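PDB 5I62: potential RNA-dependent RNA polymerase from Human picobirnavirus, which probably polymerises ribonucleoside triphosphates into RNA on an RNA template, in both transcription and replication of the viral genome. Local coordinates for residues A[181-187]-A[200-206]. Sequence-based numbering, arbitrary orientation.
Sequences AAVLGWR and QRVVWMF
Val183, Gly185 and Arg187 pair with Met205, Val203 and Arg201 as the hydrogen-bonded positions of an antiparallel two-strand contact, buried for the most part, in a mixed sheet of the polymerase, where strand 306-309 runs parallel to strand 176-189. Six backbone bonds establish the register, from Gly185 N to Val203 O at 2.7 Å up to Arg187 N to Arg201 O at 3.2 Å. The return bond from Val203 N reaches Gly185 O from above its carbonyl plane, and Arg88 also binds that oxygen. Because Gly185 has no side chain, Met205, extended through chi2 171° and chi3 178°, can bring CE to 3.5 Å from Gly185 CA. On the same face, Arg187 and Arg201 run side by side, Arg187 CB over one face of the Arg201 guanidinium near its rim, 3.3 Å from NH1; Arg187 NE forms a salt bridge with Glu430. The other face carries Leu184 CD1 against Val202 CG1 at 3.6 Å, close to helix 89-97. Trp186 NE1 donates to Gln200 OE1 at 2.8 Å, from above the amide plane, while Leu83 N and Val81 O bind the same amide and help fix its rotation. A water bridges Ala181 O and Met205 O at the far end. The pattern is that of an antiparallel beta hairpin of strands 176-189 and 199-205.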
loop_
_atom_site.group_PDB
_atom_site.type_symbol
_atom_site.label_atom_id
_atom_site.label_comp_id
_atom_site.label_asym_id
_atom_site.label_seq_id
_atom_site.Cartn_x
_atom_site.Cartn_y
_atom_site.Cartn_z
ATOM N N ALA A 181 -16.074 -15.339 -1.216
ATOM C CA ALA A 181 -14.688 -15.700 -0.972
ATOM C C ALA A 181 -13.776 -14.684 -1.647
ATOM O O ALA A 181 -14.005 -14.299 -2.797
ATOM C CB ALA A 181 -14.379 -17.117 -1.479
ATOM N N ALA A 182 -12.727 -14.272 -0.935
ATOM C CA ALA A 182 -11.643 -13.562 -1.591
ATOM C C ALA A 182 -10.982 -14.490 -2.603
ATOM O O ALA A 182 -10.995 -15.713 -2.458
ATOM C CB ALA A 182 -10.598 -13.073 -0.583
ATOM N N VAL A 183 -10.402 -13.906 -3.633
ATOM C CA VAL A 183 -9.633 -14.663 -4.613
ATOM C C VAL A 183 -8.160 -14.351 -4.415
ATOM O O VAL A 183 -7.783 -13.183 -4.275
ATOM C CB VAL A 183 -10.088 -14.333 -6.044
ATOM C CG1 VAL A 183 -9.087 -14.864 -7.064
ATOM C CG2 VAL A 183 -11.493 -14.915 -6.299
ATOM N N LEU A 184 -7.323 -15.397 -4.420
ATOM C CA LEU A 184 -5.879 -15.236 -4.246
ATOM C C LEU A 184 -5.298 -14.484 -5.434
ATOM O O LEU A 184 -5.304 -14.993 -6.562
ATOM C CB LEU A 184 -5.190 -16.587 -4.092
ATOM C CG LEU A 184 -3.662 -16.500 -3.899
ATOM C CD1 LEU A 184 -3.294 -15.827 -2.572
ATOM C CD2 LEU A 184 -2.980 -17.858 -4.006
ATOM N N GLY A 185 -4.801 -13.272 -5.180
ATOM C CA GLY A 185 -4.078 -12.488 -6.154
ATOM C C GLY A 185 -2.599 -12.353 -5.803
ATOM O O GLY A 185 -2.098 -12.896 -4.818
ATOM N N TRP A 186 -1.897 -11.600 -6.643
ATOM C CA TRP A 186 -0.445 -11.561 -6.571
ATOM C C TRP A 186 0.063 -10.194 -6.998
ATOM O O TRP A 186 -0.490 -9.572 -7.900
ATOM C CB TRP A 186 0.172 -12.660 -7.445
ATOM C CG TRP A 186 1.683 -12.620 -7.516
ATOM C CD1 TRP A 186 2.555 -13.283 -6.707
ATOM C CD2 TRP A 186 2.478 -11.908 -8.468
ATOM N NE1 TRP A 186 3.850 -13.012 -7.083
ATOM C CE2 TRP A 186 3.829 -12.175 -8.167
ATOM C CE3 TRP A 186 2.178 -11.072 -9.548
ATOM C CZ2 TRP A 186 4.880 -11.637 -8.907
ATOM C CZ3 TRP A 186 3.226 -10.537 -10.286
ATOM C CH2 TRP A 186 4.558 -10.825 -9.963
ATOM N N ARG A 187 1.118 -9.733 -6.324
ATOM C CA ARG A 187 1.905 -8.592 -6.772
ATOM C C ARG A 187 3.375 -8.909 -6.571
ATOM O O ARG A 187 3.756 -9.472 -5.543
ATOM C CB ARG A 187 1.573 -7.291 -6.020
ATOM C CG ARG A 187 0.155 -6.783 -6.225
ATOM C CD ARG A 187 -0.124 -6.445 -7.683
ATOM N NE ARG A 187 0.762 -5.407 -8.197
ATOM C CZ ARG A 187 0.579 -4.108 -7.992
ATOM N NH1 ARG A 187 -0.457 -3.690 -7.269
ATOM N NH2 ARG A 187 1.432 -3.226 -8.502
ATOM N N GLN A 200 6.994 -12.077 -3.207
ATOM C CA GLN A 200 5.730 -12.658 -3.660
ATOM C C GLN A 200 4.599 -12.162 -2.760
ATOM O O GLN A 200 4.207 -12.811 -1.793
ATOM C CB GLN A 200 5.827 -14.182 -3.676
ATOM C CG GLN A 200 7.027 -14.729 -4.453
ATOM C CD GLN A 200 6.883 -14.523 -5.948
ATOM O OE1 GLN A 200 5.879 -14.922 -6.545
ATOM N NE2 GLN A 200 7.901 -13.921 -6.568
ATOM N N ARG A 201 4.038 -11.004 -3.114
ATOM C CA ARG A 201 2.989 -10.416 -2.286
ATOM C C ARG A 201 1.657 -11.138 -2.504
ATOM O O ARG A 201 1.282 -11.447 -3.634
ATOM C CB ARG A 201 2.829 -8.927 -2.589
ATOM C CG ARG A 201 3.993 -8.039 -2.149
ATOM C CD ARG A 201 3.618 -6.543 -2.249
ATOM N NE ARG A 201 2.189 -6.320 -2.005
ATOM C CZ ARG A 201 1.400 -5.554 -2.760
ATOM N NH1 ARG A 201 1.902 -4.899 -3.801
ATOM N NH2 ARG A 201 0.113 -5.432 -2.465
ATOM N N VAL A 202 0.942 -11.408 -1.417
ATOM C CA VAL A 202 -0.397 -11.965 -1.486
ATOM C C VAL A 202 -1.392 -10.815 -1.531
ATOM O O VAL A 202 -1.299 -9.874 -0.736
ATOM C CB VAL A 202 -0.675 -12.892 -0.294
ATOM C CG1 VAL A 202 -2.140 -13.279 -0.253
ATOM C CG2 VAL A 202 0.205 -14.125 -0.356
ATOM N N VAL A 203 -2.322 -10.870 -2.485
ATOM C CA VAL A 203 -3.438 -9.936 -2.550
ATOM C C VAL A 203 -4.719 -10.714 -2.282
ATOM O O VAL A 203 -4.949 -11.759 -2.899
ATOM C CB VAL A 203 -3.520 -9.219 -3.914
ATOM C CG1 VAL A 203 -4.705 -8.245 -3.926
ATOM C CG2 VAL A 203 -2.231 -8.483 -4.198
ATOM N N TRP A 204 -5.541 -10.208 -1.365
ATOM C CA TRP A 204 -6.883 -10.729 -1.136
ATOM C C TRP A 204 -7.848 -9.916 -1.997
ATOM O O TRP A 204 -8.198 -8.786 -1.658
ATOM C CB TRP A 204 -7.254 -10.655 0.342
ATOM C CG TRP A 204 -6.465 -11.577 1.231
ATOM C CD1 TRP A 204 -5.116 -11.549 1.468
ATOM C CD2 TRP A 204 -6.980 -12.683 1.980
ATOM N NE1 TRP A 204 -4.767 -12.563 2.333
ATOM C CE2 TRP A 204 -5.889 -13.282 2.648
ATOM C CE3 TRP A 204 -8.257 -13.232 2.141
ATOM C CZ2 TRP A 204 -6.040 -14.392 3.474
ATOM C CZ3 TRP A 204 -8.407 -14.329 2.965
ATOM C CH2 TRP A 204 -7.302 -14.908 3.614
ATOM N N MET A 205 -8.270 -10.480 -3.129
ATOM C CA MET A 205 -9.163 -9.777 -4.055
ATOM C C MET A 205 -10.594 -10.015 -3.575
ATOM O O MET A 205 -11.123 -11.120 -3.696
ATOM C CB MET A 205 -8.950 -10.269 -5.484
ATOM C CG MET A 205 -7.587 -9.905 -6.062
ATOM S SD MET A 205 -7.319 -10.740 -7.652
ATOM C CE MET A 205 -5.738 -10.076 -8.085
ATOM N N PHE A 206 -11.210 -8.979 -2.998
ATOM C CA PHE A 206 -12.465 -9.110 -2.270
ATOM C C PHE A 206 -13.661 -9.086 -3.212
ATOM O O PHE A 206 -13.607 -8.458 -4.262
ATOM C CB PHE A 206 -12.620 -7.975 -1.260
ATOM C CG PHE A 206 -12.069 -8.282 0.099
ATOM C CD1 PHE A 206 -10.777 -8.745 0.247
ATOM C CD2 PHE A 206 -12.841 -8.107 1.229
ATOM C CE1 PHE A 206 -10.248 -9.019 1.497
ATOM C CE2 PHE A 206 -12.322 -8.377 2.495
ATOM C CZ PHE A 206 -11.020 -8.841 2.621
HETATM O O HOH W 1 -13.559 -12.194 -4.365
#